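Local atomic coordinates of cytosolic phospholipase A2 delta (Homo sapiens, PDB entry 5IZ5), a protein that hydrolyses the sn-2 ester of glycerophospholipids in a calcium-dependent manner, releasing a fatty acid, with a preference for linoleic acid at that position. Residues B[328-333]-B[657-663]; B[427-431]-B[539-544]; B[464-470]-B[482-488]; B[530-534]-B[649-654]. The protein carries 3 engineered substitutions. One frame throughout, in Å; residues are numbered along the deposited sequence.

In the fold
All four contacts lie in the catalytic domain. Contact 4 holds Asp651, the probable proton acceptor, whose side chain is about 3 Å, nearest atoms, from that of the nucleophile Ser365. Contact 1 also comes near this serine, with Gly333 about 4 Å from its side chain at the nearest atoms and next to the substrate-binding Gly334 and Gly335. Segments 649-654 and 657-663 follow closely in the chain. Contact 3, a hairpin of the same sheet, touches both: its Leu469 pairs with Val650, while Glu486 meets Ser662. Its centre is 10 Å from the centres of contacts 1 and 4. Contact 2 is more remote, touching contact 4 through Val429 against Ile530, with centres 13 Å apart.

Contact 1. Residues B[328-333]-B[657-663]; sequences GIMATG and NTSSPSM
Met330 sends its thioether arm from strand 327-331 down onto the loop 657-663, where SD comes 3.5 Å from Ser660 CB. The strand belongs to the central mixed sheet of a patatin-like phospholipase core and opens a strand-turn-helix unit: it runs into the glycine-rich turn whose Gly334 and Gly335 bind substrate, and helix 335-351 follows. With CG set anti to the main-chain N (chi1 169°), the Met330 chain stands straight out from the strand and then bends at its sulfur. On the way CG passes Ser659 OG at 3.3 Å. Met663 approaches from the far end of the loop. Its chain folds at chi2, and the methyl CE ends beside the root of the other methionine, 4.2 Å from Met330 CB. The same methyl lies 3.8 Å from Gly328 CA.

Between the methionines and the turn, Ser659 OG donates to Ala331 O at 2.8 Å, tilted 32° from the carbonyl plane; the hydroxyl is also bonded to Ser362 on the neighbouring strand 360-363. Farther along, Thr332 and Asn657 cross at about a right angle. The methyl CG2 of Thr332 rests on the backbone, 3.2 Å from Asn657 O, while its OG1 accepts from Tyr678 N and donates to Gly333 O. Gly333 lies close to the nucleophile Ser365, and its amide is fixed by Asn657: Gly333 N donates to Asn657 OD1 at 2.8 Å, with an N-H...O angle of 151°.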
loop_
_atom_site.group_PDB
_atom_site.type_symbol
_atom_site.label_atom_id
_atom_site.label_comp_id
_atom_site.label_asym_id
_atom_site.label_seq_id
_atom_site.Cartn_x
_atom_site.Cartn_y
_atom_site.Cartn_z
ATOM N N GLY B 328 16.247 15.123 6.009
ATOM C CA GLY B 328 15.018 14.831 5.280
ATOM C C GLY B 328 14.074 16.017 5.248
ATOM O O GLY B 328 14.024 16.806 6.189
ATOM N N ILE B 329 13.368 16.166 4.132
ATOM C CA ILE B 329 12.218 17.051 4.034
ATOM C C ILE B 329 10.982 16.185 4.112
ATOM O O ILE B 329 10.899 15.172 3.421
ATOM C CB ILE B 329 12.129 17.752 2.665
ATOM C CG1 ILE B 329 13.253 18.764 2.482
ATOM C CG2 ILE B 329 10.793 18.473 2.534
ATOM C CD1 ILE B 329 13.447 19.207 1.046
ATOM N N MET B 330 10.004 16.627 4.897
ATOM C CA MET B 330 8.784 15.872 5.132
ATOM C C MET B 330 7.596 16.811 4.956
ATOM O O MET B 330 7.473 17.805 5.673
ATOM C CB MET B 330 8.875 15.340 6.557
ATOM C CG MET B 330 7.661 14.731 7.211
ATOM S SD MET B 330 8.199 14.060 8.799
ATOM C CE MET B 330 7.596 15.248 10.016
ATOM N N ALA B 331 6.757 16.518 3.965
ATOM C CA ALA B 331 5.638 17.382 3.605
ATOM C C ALA B 331 4.329 16.685 3.935
ATOM O O ALA B 331 4.229 15.457 3.824
ATOM C CB ALA B 331 5.699 17.730 2.127
ATOM N N THR B 332 3.333 17.474 4.344
ATOM C CA THR B 332 2.001 16.958 4.646
ATOM C C THR B 332 1.115 17.129 3.418
ATOM O O THR B 332 1.561 17.581 2.359
ATOM C CB THR B 332 1.346 17.717 5.827
ATOM O OG1 THR B 332 1.018 19.057 5.426
ATOM C CG2 THR B 332 2.256 17.754 7.039
ATOM N N GLY B 333 -0.164 16.807 3.582
ATOM C CA GLY B 333 -1.136 17.007 2.524
ATOM C C GLY B 333 -1.762 18.386 2.517
ATOM O O GLY B 333 -1.437 19.241 3.346
ATOM N N ASN B 657 -2.223 13.183 8.802
ATOM C CA ASN B 657 -1.684 14.100 7.806
ATOM C C ASN B 657 -0.168 14.272 7.899
ATOM O O ASN B 657 0.330 15.397 8.031
ATOM C CB ASN B 657 -2.389 15.456 7.929
ATOM C CG ASN B 657 -2.100 16.385 6.766
ATOM O OD1 ASN B 657 -1.812 15.948 5.651
ATOM N ND2 ASN B 657 -2.183 17.685 7.021
ATOM N N THR B 658 0.555 13.156 7.776
ATOM C CA THR B 658 2.012 13.150 7.861
ATOM C C THR B 658 2.646 12.168 6.869
ATOM O O THR B 658 2.068 11.121 6.548
ATOM C CB THR B 658 2.487 12.770 9.275
ATOM O OG1 THR B 658 3.908 12.920 9.360
ATOM C CG2 THR B 658 2.108 11.316 9.636
ATOM N N SER B 659 3.835 12.519 6.387
ATOM C CA SER B 659 4.633 11.620 5.554
ATOM C C SER B 659 5.795 11.017 6.350
ATOM O O SER B 659 6.715 10.450 5.773
ATOM C CB SER B 659 5.132 12.354 4.300
ATOM O OG SER B 659 6.007 13.410 4.620
ATOM N N SER B 660 5.708 11.094 7.677
ATOM C CA SER B 660 6.806 10.724 8.572
ATOM C C SER B 660 7.212 9.245 8.630
ATOM O O SER B 660 8.380 8.944 8.869
ATOM C CB SER B 660 6.498 11.207 9.995
ATOM O OG SER B 660 5.325 10.600 10.503
ATOM N N PRO B 661 6.268 8.313 8.414
ATOM C CA PRO B 661 6.660 6.895 8.497
ATOM C C PRO B 661 7.872 6.499 7.634
ATOM O O PRO B 661 8.675 5.655 8.040
ATOM C CB PRO B 661 5.403 6.159 8.032
ATOM C CG PRO B 661 4.298 7.089 8.375
ATOM C CD PRO B 661 4.830 8.468 8.126
ATOM N N SER B 662 8.000 7.111 6.465
ATOM C CA SER B 662 9.147 6.863 5.589
ATOM C C SER B 662 10.468 7.354 6.198
ATOM O O SER B 662 11.534 6.814 5.879
ATOM C CB SER B 662 8.915 7.516 4.218
ATOM O OG SER B 662 8.124 6.665 3.390
ATOM N N MET B 663 10.395 8.373 7.060
ATOM C CA MET B 663 11.570 8.861 7.788
ATOM C C MET B 663 12.041 7.896 8.882
ATOM O O MET B 663 13.127 8.083 9.416
ATOM C CB MET B 663 11.312 10.256 8.382
ATOM C CG MET B 663 11.047 11.353 7.350
ATOM S SD MET B 663 12.382 11.496 6.144
ATOM C CE MET B 663 11.799 12.800 5.065
#

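Contact 2. Residues B[427-431]-B[539-544]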
loop_
_atom_site.group_PDB
_atom_site.type_symbol
_atom_site.label_atom_id
_atom_site.label_comp_id
_atom_site.label_asym_id
_atom_site.label_seq_id
_atom_site.Cartn_x
_atom_site.Cartn_y
_atom_site.Cartn_z
ATOM N N THR B 427 -12.513 2.566 -11.363
ATOM C CA THR B 427 -12.906 3.158 -10.103
ATOM C C THR B 427 -12.827 4.678 -10.177
ATOM O O THR B 427 -12.391 5.249 -11.185
ATOM C CB THR B 427 -12.005 2.674 -8.956
ATOM O OG1 THR B 427 -10.714 3.276 -9.082
ATOM C CG2 THR B 427 -11.852 1.162 -8.957
ATOM N N PHE B 428 -13.255 5.329 -9.098
ATOM C CA PHE B 428 -13.165 6.786 -8.980
ATOM C C PHE B 428 -11.719 7.259 -9.146
ATOM O O PHE B 428 -11.469 8.319 -9.712
ATOM C CB PHE B 428 -13.686 7.248 -7.611
ATOM C CG PHE B 428 -15.162 7.524 -7.567
ATOM C CD1 PHE B 428 -16.052 6.471 -7.668
ATOM C CD2 PHE B 428 -15.667 8.813 -7.374
ATOM C CE1 PHE B 428 -17.418 6.679 -7.619
ATOM C CE2 PHE B 428 -17.037 9.028 -7.318
ATOM C CZ PHE B 428 -17.913 7.957 -7.439
ATOM N N VAL B 429 -10.781 6.461 -8.645
ATOM C CA VAL B 429 -9.362 6.765 -8.740
ATOM C C VAL B 429 -8.912 6.872 -10.183
ATOM O O VAL B 429 -8.105 7.732 -10.515
ATOM C CB VAL B 429 -8.516 5.707 -8.006
ATOM C CG1 VAL B 429 -7.050 5.793 -8.406
ATOM C CG2 VAL B 429 -8.671 5.881 -6.505
ATOM N N ASP B 430 -9.454 6.019 -11.045
ATOM C CA ASP B 430 -9.091 6.051 -12.450
ATOM C C ASP B 430 -9.559 7.327 -13.118
ATOM O O ASP B 430 -8.809 7.913 -13.903
ATOM C CB ASP B 430 -9.631 4.826 -13.184
ATOM C CG ASP B 430 -9.065 3.541 -12.635
ATOM O OD1 ASP B 430 -7.869 3.276 -12.855
ATOM O OD2 ASP B 430 -9.802 2.801 -11.967
ATOM N N LEU B 431 -10.772 7.783 -12.799
ATOM C CA LEU B 431 -11.258 9.026 -13.401
ATOM C C LEU B 431 -10.492 10.208 -12.832
ATOM O O LEU B 431 -10.142 11.133 -13.556
ATOM C CB LEU B 431 -12.752 9.225 -13.166
ATOM C CG LEU B 431 -13.329 10.500 -13.786
ATOM C CD1 LEU B 431 -13.126 10.542 -15.294
ATOM C CD2 LEU B 431 -14.804 10.629 -13.449
ATOM N N LEU B 539 -15.225 13.977 -4.591
ATOM C CA LEU B 539 -15.988 13.921 -5.839
ATOM C C LEU B 539 -17.292 13.171 -5.580
ATOM O O LEU B 539 -18.345 13.553 -6.075
ATOM C CB LEU B 539 -15.184 13.230 -6.947
ATOM C CG LEU B 539 -15.672 13.362 -8.396
ATOM C CD1 LEU B 539 -15.864 14.803 -8.844
ATOM C CD2 LEU B 539 -14.704 12.654 -9.348
ATOM N N LEU B 540 -17.218 12.132 -4.758
ATOM C CA LEU B 540 -18.385 11.315 -4.458
ATOM C C LEU B 540 -19.446 12.105 -3.684
ATOM O O LEU B 540 -20.630 12.021 -4.002
ATOM C CB LEU B 540 -17.949 10.068 -3.678
ATOM C CG LEU B 540 -19.096 9.123 -3.222
ATOM C CD1 LEU B 540 -18.874 7.660 -3.599
ATOM C CD2 LEU B 540 -19.309 9.216 -1.719
ATOM N N ASP B 541 -19.023 12.866 -2.675
ATOM C CA ASP B 541 -19.944 13.711 -1.903
ATOM C C ASP B 541 -20.533 14.872 -2.706
ATOM O O ASP B 541 -21.717 15.192 -2.577
ATOM C CB ASP B 541 -19.252 14.302 -0.670
ATOM C CG ASP B 541 -19.025 13.290 0.445
ATOM O OD1 ASP B 541 -19.514 12.138 0.362
ATOM O OD2 ASP B 541 -18.342 13.667 1.425
ATOM N N ALA B 542 -19.701 15.526 -3.505
ATOM C CA ALA B 542 -20.158 16.638 -4.332
ATOM C C ALA B 542 -21.158 16.192 -5.402
ATOM O O ALA B 542 -22.028 16.965 -5.796
ATOM C CB ALA B 542 -18.976 17.330 -4.985
ATOM N N TRP B 543 -21.032 14.950 -5.861
ATOM C CA TRP B 543 -21.826 14.458 -6.986
ATOM C C TRP B 543 -23.073 13.678 -6.618
ATOM O O TRP B 543 -24.096 13.840 -7.269
ATOM C CB TRP B 543 -20.975 13.581 -7.910
ATOM C CG TRP B 543 -20.144 14.364 -8.885
ATOM C CD1 TRP B 543 -19.919 15.708 -8.866
ATOM C CD2 TRP B 543 -19.425 13.853 -10.013
ATOM N NE1 TRP B 543 -19.117 16.072 -9.920
ATOM C CE2 TRP B 543 -18.795 14.950 -10.637
ATOM C CE3 TRP B 543 -19.254 12.575 -10.559
ATOM C CZ2 TRP B 543 -18.002 14.807 -11.778
ATOM C CZ3 TRP B 543 -18.467 12.437 -11.696
ATOM C CH2 TRP B 543 -17.849 13.547 -12.288
ATOM N N TYR B 544 -22.972 12.832 -5.599
ATOM C CA TYR B 544 -24.004 11.868 -5.257
ATOM C C TYR B 544 -24.591 12.203 -3.901
ATOM O O TYR B 544 -23.877 12.279 -2.901
ATOM C CB TYR B 544 -23.424 10.453 -5.236
ATOM C CG TYR B 544 -22.789 10.077 -6.546
ATOM C CD1 TYR B 544 -21.439 10.295 -6.750
ATOM C CD2 TYR B 544 -23.537 9.538 -7.595
ATOM C CE1 TYR B 544 -20.835 9.975 -7.947
ATOM C CE2 TYR B 544 -22.936 9.212 -8.799
ATOM C CZ TYR B 544 -21.585 9.438 -8.961
ATOM O OH TYR B 544 -20.965 9.135 -10.130
#
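Phe428 pushes its ring from the first turn of helix 428-441 against the end of helix 534-543. The leading atom, Phe428 CZ, lies 3.6 Å from Tyr544 CE1, which meets the phenylalanine at its edge; the two ring planes are inclined at 62°. Leu539 works on two sides: its CD2 is 4.4 Å from Phe428 CD2, while its CD1 sits over one face of the Trp543 indole, offset toward the rim. Leu431, one turn on from Phe428, brings CD2 to 4.4 Å from Trp543 CH2. Leu540 crosses Phe428 at about a right angle, with its CB 3.9 Å from Phe428 CE2. The start of helix 428-441 is closed by a capping box of Thr427 and Asp430: Thr427 N donates to Asp430 OD2 at 2.8 Å, and Thr427 OG1 accepts a weak bond from Val429 N. A serine in place of Phe428 would probably open a gap between the two helices and take away the ring that meets Tyr544 CE1 and Leu540. Phe593 of helix 588-593 meets both Leu431 and Trp543, and Tyr544 OH is hydrogen-bonded to Lys594 O.

Contact 3. Residues B[464-470]-B[482-488]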
loop_
_atom_site.group_PDB
_atom_site.type_symbol
_atom_site.label_atom_id
_atom_site.label_comp_id
_atom_site.label_asym_id
_atom_site.label_seq_id
_atom_site.Cartn_x
_atom_site.Cartn_y
_atom_site.Cartn_z
ATOM N N PRO B 464 13.008 10.596 -3.433
ATOM C CA PRO B 464 11.612 10.914 -3.153
ATOM C C PRO B 464 10.838 9.713 -2.611
ATOM O O PRO B 464 10.950 8.606 -3.143
ATOM C CB PRO B 464 11.078 11.328 -4.517
ATOM C CG PRO B 464 11.860 10.511 -5.476
ATOM C CD PRO B 464 13.207 10.258 -4.851
ATOM N N LEU B 465 10.063 9.942 -1.557
ATOM C CA LEU B 465 9.285 8.894 -0.903
ATOM C C LEU B 465 7.813 9.311 -0.832
ATOM O O LEU B 465 7.467 10.312 -0.197
ATOM C CB LEU B 465 9.841 8.632 0.496
ATOM C CG LEU B 465 11.280 8.081 0.506
ATOM C CD1 LEU B 465 11.980 8.346 1.830
ATOM C CD2 LEU B 465 11.296 6.594 0.180
ATOM N N TYR B 466 6.953 8.550 -1.500
ATOM C CA TYR B 466 5.531 8.850 -1.560
ATOM C C TYR B 466 4.795 7.802 -0.725
ATOM O O TYR B 466 5.090 6.602 -0.834
ATOM C CB TYR B 466 5.023 8.793 -3.002
ATOM C CG TYR B 466 5.844 9.527 -4.061
ATOM C CD1 TYR B 466 5.408 10.737 -4.595
ATOM C CD2 TYR B 466 7.021 8.980 -4.569
ATOM C CE1 TYR B 466 6.126 11.400 -5.583
ATOM C CE2 TYR B 466 7.753 9.639 -5.557
ATOM C CZ TYR B 466 7.300 10.846 -6.064
ATOM O OH TYR B 466 8.002 11.511 -7.053
ATOM N N LEU B 467 3.837 8.238 0.097
ATOM C CA LEU B 467 3.152 7.310 1.020
ATOM C C LEU B 467 1.660 7.132 0.744
ATOM O O LEU B 467 0.971 8.055 0.289
ATOM C CB LEU B 467 3.322 7.748 2.480
ATOM C CG LEU B 467 4.288 7.065 3.460
ATOM C CD1 LEU B 467 5.227 6.044 2.847
ATOM C CD2 LEU B 467 5.073 8.128 4.208
ATOM N N SER B 468 1.188 5.919 1.028
ATOM C CA SER B 468 -0.227 5.602 1.053
ATOM C C SER B 468 -0.515 4.565 2.131
ATOM O O SER B 468 0.389 3.911 2.625
ATOM C CB SER B 468 -0.642 5.034 -0.295
ATOM O OG SER B 468 -0.074 3.750 -0.458
ATOM N N LEU B 469 -1.786 4.403 2.476
ATOM C CA LEU B 469 -2.228 3.405 3.456
ATOM C C LEU B 469 -2.996 2.296 2.769
ATOM O O LEU B 469 -3.872 2.582 1.958
ATOM C CB LEU B 469 -3.154 4.058 4.494
ATOM C CG LEU B 469 -2.506 4.985 5.545
ATOM C CD1 LEU B 469 -3.550 5.712 6.383
ATOM C CD2 LEU B 469 -1.559 4.201 6.444
ATOM N N ASN B 470 -2.665 1.044 3.089
ATOM C CA ASN B 470 -3.490 -0.093 2.705
ATOM C C ASN B 470 -4.533 -0.349 3.777
ATOM O O ASN B 470 -4.216 -0.454 4.960
ATOM C CB ASN B 470 -2.680 -1.371 2.504
ATOM C CG ASN B 470 -3.537 -2.515 1.977
ATOM O OD1 ASN B 470 -4.219 -2.366 0.970
ATOM N ND2 ASN B 470 -3.508 -3.653 2.657
ATOM N N LYS B 482 -4.774 -0.418 9.247
ATOM C CA LYS B 482 -4.091 0.419 8.265
ATOM C C LYS B 482 -2.601 0.134 8.249
ATOM O O LYS B 482 -1.963 0.097 9.291
ATOM C CB LYS B 482 -4.350 1.902 8.573
ATOM C CG LYS B 482 -4.000 2.315 9.987
ATOM C CD LYS B 482 -4.380 3.766 10.204
ATOM C CE LYS B 482 -3.506 4.446 11.247
ATOM N NZ LYS B 482 -3.288 5.880 10.897
ATOM N N GLU B 483 -2.073 -0.065 7.046
ATOM C CA GLU B 483 -0.684 -0.446 6.801
ATOM C C GLU B 483 -0.035 0.543 5.846
ATOM O O GLU B 483 -0.584 0.844 4.784
ATOM C CB GLU B 483 -0.628 -1.851 6.195
ATOM C CG GLU B 483 -1.325 -2.890 7.057
ATOM C CD GLU B 483 -1.452 -4.239 6.379
ATOM O OE1 GLU B 483 -1.144 -5.247 7.037
ATOM O OE2 GLU B 483 -1.871 -4.292 5.201
ATOM N N TRP B 484 1.138 1.039 6.222
ATOM C CA TRP B 484 1.839 2.014 5.395
ATOM C C TRP B 484 2.484 1.320 4.201
ATOM O O TRP B 484 3.199 0.328 4.364
ATOM C CB TRP B 484 2.884 2.782 6.211
ATOM C CG TRP B 484 2.261 3.653 7.269
ATOM C CD1 TRP B 484 2.086 3.345 8.585
ATOM C CD2 TRP B 484 1.705 4.961 7.085
ATOM N NE1 TRP B 484 1.460 4.386 9.233
ATOM C CE2 TRP B 484 1.216 5.391 8.335
ATOM C CE3 TRP B 484 1.575 5.809 5.986
ATOM C CZ2 TRP B 484 0.603 6.642 8.517
ATOM C CZ3 TRP B 484 0.968 7.054 6.163
ATOM C CH2 TRP B 484 0.493 7.460 7.420
ATOM N N VAL B 485 2.188 1.833 3.011
ATOM C CA VAL B 485 2.821 1.399 1.782
ATOM C C VAL B 485 3.633 2.567 1.217
ATOM O O VAL B 485 3.102 3.608 0.826
ATOM C CB VAL B 485 1.800 0.909 0.736
ATOM C CG1 VAL B 485 2.514 0.509 -0.546
ATOM C CG2 VAL B 485 1.001 -0.268 1.281
ATOM N N GLU B 486 4.935 2.357 1.159
ATOM C CA GLU B 486 5.877 3.373 0.706
ATOM C C GLU B 486 6.215 3.183 -0.768
ATOM O O GLU B 486 6.434 2.046 -1.203
ATOM C CB GLU B 486 7.129 3.247 1.565
ATOM C CG GLU B 486 8.356 3.961 1.048
ATOM C CD GLU B 486 9.528 3.739 1.980
ATOM O OE1 GLU B 486 9.565 4.405 3.038
ATOM O OE2 GLU B 486 10.393 2.886 1.660
ATOM N N PHE B 487 6.267 4.289 -1.518
ATOM C CA PHE B 487 6.678 4.279 -2.926
ATOM C C PHE B 487 7.959 5.093 -3.116
ATOM O O PHE B 487 8.058 6.229 -2.637
ATOM C CB PHE B 487 5.611 4.918 -3.827
ATOM C CG PHE B 487 4.312 4.163 -3.880
ATOM C CD1 PHE B 487 3.895 3.567 -5.062
ATOM C CD2 PHE B 487 3.493 4.062 -2.757
ATOM C CE1 PHE B 487 2.690 2.879 -5.124
ATOM C CE2 PHE B 487 2.283 3.374 -2.810
ATOM C CZ PHE B 487 1.883 2.781 -3.993
ATOM N N SER B 488 8.925 4.521 -3.835
ATOM C CA SER B 488 10.100 5.266 -4.299
ATOM C C SER B 488 10.454 4.818 -5.716
ATOM O O SER B 488 9.919 3.817 -6.195
ATOM C CB SER B 488 11.294 5.037 -3.368
ATOM O OG SER B 488 12.050 3.910 -3.772
#
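Leu469 lays its CD2 methyl over the centre of the six-membered ring of Trp484, 3.4 Å from the centroid and 13° off the normal, a CH-pi contact. The two side chains run side by side, each with CG anti to its carbonyl carbon (chi1 -73° and -66°). The Leu467 side chain crosses that of Trp484 at about a right angle, its CG 3.9 Å from Trp484 CE3, and the indole NE1 is bonded to Tyr693 OH. Replacing Trp484 by an alanine would probably open a gap beside Leu467 and Leu469 and leave Tyr693 without its indole partner. Beyond Leu467, Leu465 CD2 lies 3.8 Å from Glu486 CD, whose carboxylate is held by Arg665, Arg668 and Ser662. The face carrying Asn470 is polar at one end: Asn470 ND2 donates to Glu483 OE2 at 3.1 Å, in the plane of its own amide. Glu483 OE1 is held by Tyr497 OH and a salt bridge to Lys496, and Asn470 OD1 accepts from Cys648 N. Ser468 OG sits 3.4 Å from Phe487 CE2, at that ring's edge. Backbone bonds pair Tyr466 with Phe487, Ser468 with Val485 and Asn470 with Glu483, the ladder of an antiparallel beta hairpin in the catalytic domain's mixed sheet.

Contact 4. Residues B[530-534]-B[649-654]; sequences IWSNI and LVDAAY
Asp651 turns its carboxylate toward the N-terminal end of helix 534-543, where Ile534 N makes a weak 3.3 Å bond to Asp651 OD2. That oxygen also bonds Ser365 OG, the hydroxyl of the nucleophile. The other oxygen faces its own chain: Ala653 N donates to Asp651 OD1 at 2.7 Å, from above the carboxylate plane, closing an Asx turn. Both carboxylate oxygens are thus engaged.

The backbone of the aspartate is positioned by Asn533, whose amide reaches two backbone groups of segment 649-654. Asp651 N donates to Asn533 OD1 at 2.7 Å, 35° above the carbonyl plane, and Asn533 ND2 donates to Leu649 O at 2.9 Å, nearly in its own amide plane. The torsion that puts CG between the backbone N and carbonyl carbon (chi1 72°) swings the amide across to strand 649-650. Asp651 is probably the proton acceptor of a Ser-Asp catalytic dyad, as in patatin-like enzymes, so Asn533 is second shell to the active site.

Farther out, Tyr654 OH donates to Asn533 O at 2.9 Å, and Ile534 CD1 lies over the centre of the tyrosine ring, 3.8 Å from the centroid. His603 meets Tyr654 edge-to-face. A water links the segments as well, accepting from Ala652 N and bonded to Trp531 O. The Trp531 indole is stacked on Tyr466 and edge-to-face with Phe487. Ile530 CG2 packs 3.7 Å from Leu649 CB.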
loop_
_atom_site.group_PDB
_atom_site.type_symbol
_atom_site.label_atom_id
_atom_site.label_comp_id
_atom_site.label_asym_id
_atom_site.label_seq_id
_atom_site.Cartn_x
_atom_site.Cartn_y
_atom_site.Cartn_z
ATOM N N ILE B 530 -3.924 7.838 -6.505
ATOM C CA ILE B 530 -3.914 7.020 -5.278
ATOM C C ILE B 530 -3.439 7.858 -4.110
ATOM O O ILE B 530 -4.059 7.872 -3.048
ATOM C CB ILE B 530 -2.907 5.835 -5.352
ATOM C CG1 ILE B 530 -3.120 4.945 -6.581
ATOM C CG2 ILE B 530 -2.887 5.016 -4.055
ATOM C CD1 ILE B 530 -4.473 4.312 -6.707
ATOM N N TRP B 531 -2.309 8.530 -4.301
ATOM C CA TRP B 531 -1.693 9.329 -3.242
ATOM C C TRP B 531 -2.606 10.453 -2.756
ATOM O O TRP B 531 -2.576 10.810 -1.581
ATOM C CB TRP B 531 -0.356 9.909 -3.720
ATOM C CG TRP B 531 0.660 8.852 -4.067
ATOM C CD1 TRP B 531 0.793 7.618 -3.493
ATOM C CD2 TRP B 531 1.695 8.951 -5.043
ATOM N NE1 TRP B 531 1.838 6.941 -4.055
ATOM C CE2 TRP B 531 2.412 7.736 -5.012
ATOM C CE3 TRP B 531 2.081 9.947 -5.952
ATOM C CZ2 TRP B 531 3.498 7.492 -5.848
ATOM C CZ3 TRP B 531 3.155 9.697 -6.789
ATOM C CH2 TRP B 531 3.853 8.483 -6.727
ATOM N N SER B 532 -3.392 11.010 -3.669
ATOM C CA SER B 532 -4.293 12.106 -3.361
ATOM C C SER B 532 -5.767 11.713 -3.517
ATOM O O SER B 532 -6.597 12.575 -3.842
ATOM C CB SER B 532 -3.960 13.317 -4.244
ATOM O OG SER B 532 -4.181 13.052 -5.620
ATOM N N ASN B 533 -6.098 10.432 -3.297
ATOM C CA ASN B 533 -7.493 9.974 -3.495
ATOM C C ASN B 533 -8.523 10.417 -2.444
ATOM O O ASN B 533 -9.687 10.023 -2.505
ATOM C CB ASN B 533 -7.608 8.462 -3.811
ATOM C CG ASN B 533 -7.322 7.549 -2.629
ATOM O OD1 ASN B 533 -7.235 7.970 -1.479
ATOM N ND2 ASN B 533 -7.178 6.255 -2.928
ATOM N N ILE B 534 -8.112 11.269 -1.507
ATOM C CA ILE B 534 -9.085 12.023 -0.711
ATOM C C ILE B 534 -10.045 12.743 -1.672
ATOM O O ILE B 534 -11.227 12.907 -1.383
ATOM C CB ILE B 534 -8.414 13.032 0.259
ATOM C CG1 ILE B 534 -9.432 13.585 1.261
ATOM C CG2 ILE B 534 -7.757 14.181 -0.500
ATOM C CD1 ILE B 534 -9.786 12.609 2.362
ATOM N N LEU B 649 -5.788 0.850 -1.507
ATOM C CA LEU B 649 -4.840 1.896 -1.161
ATOM C C LEU B 649 -5.513 3.260 -1.077
ATOM O O LEU B 649 -6.246 3.679 -1.979
ATOM C CB LEU B 649 -3.687 1.931 -2.167
ATOM C CG LEU B 649 -2.792 0.685 -2.149
ATOM C CD1 LEU B 649 -1.773 0.753 -3.267
ATOM C CD2 LEU B 649 -2.076 0.526 -0.822
ATOM N N VAL B 650 -5.235 3.947 0.021
ATOM C CA VAL B 650 -5.920 5.156 0.387
ATOM C C VAL B 650 -4.913 6.284 0.658
ATOM O O VAL B 650 -3.776 6.034 1.030
ATOM C CB VAL B 650 -6.855 4.812 1.574
ATOM C CG1 VAL B 650 -6.753 5.796 2.713
ATOM C CG2 VAL B 650 -8.279 4.678 1.071
ATOM N N ASP B 651 -5.336 7.516 0.393
ATOM C CA ASP B 651 -4.599 8.739 0.751
ATOM C C ASP B 651 -4.364 8.771 2.264
ATOM O O ASP B 651 -5.289 8.502 3.015
ATOM C CB ASP B 651 -5.457 9.923 0.276
ATOM C CG ASP B 651 -4.812 11.272 0.491
ATOM O OD1 ASP B 651 -3.994 11.416 1.419
ATOM O OD2 ASP B 651 -5.160 12.204 -0.273
ATOM N N ALA B 652 -3.138 9.072 2.710
ATOM C CA ALA B 652 -2.838 9.193 4.159
ATOM C C ALA B 652 -3.737 10.206 4.874
ATOM O O ALA B 652 -4.020 10.065 6.065
ATOM C CB ALA B 652 -1.379 9.568 4.377
ATOM N N ALA B 653 -4.186 11.218 4.138
ATOM C CA ALA B 653 -5.092 12.233 4.670
ATOM C C ALA B 653 -6.427 11.680 5.210
ATOM O O ALA B 653 -7.127 12.391 5.920
ATOM C CB ALA B 653 -5.349 13.302 3.614
ATOM N N TYR B 654 -6.789 10.439 4.875
ATOM C CA TYR B 654 -7.960 9.785 5.494
ATOM C C TYR B 654 -7.755 9.455 6.974
ATOM O O TYR B 654 -8.725 9.266 7.712
ATOM C CB TYR B 654 -8.324 8.478 4.783
ATOM C CG TYR B 654 -9.059 8.638 3.475
ATOM C CD1 TYR B 654 -8.372 8.863 2.299
ATOM C CD2 TYR B 654 -10.446 8.544 3.413
ATOM C CE1 TYR B 654 -9.039 8.998 1.094
ATOM C CE2 TYR B 654 -11.124 8.678 2.210
ATOM C CZ TYR B 654 -10.414 8.902 1.048
ATOM O OH TYR B 654 -11.060 9.047 -0.165
HETATM O O HOH W 1 -1.168 9.899 0.549
#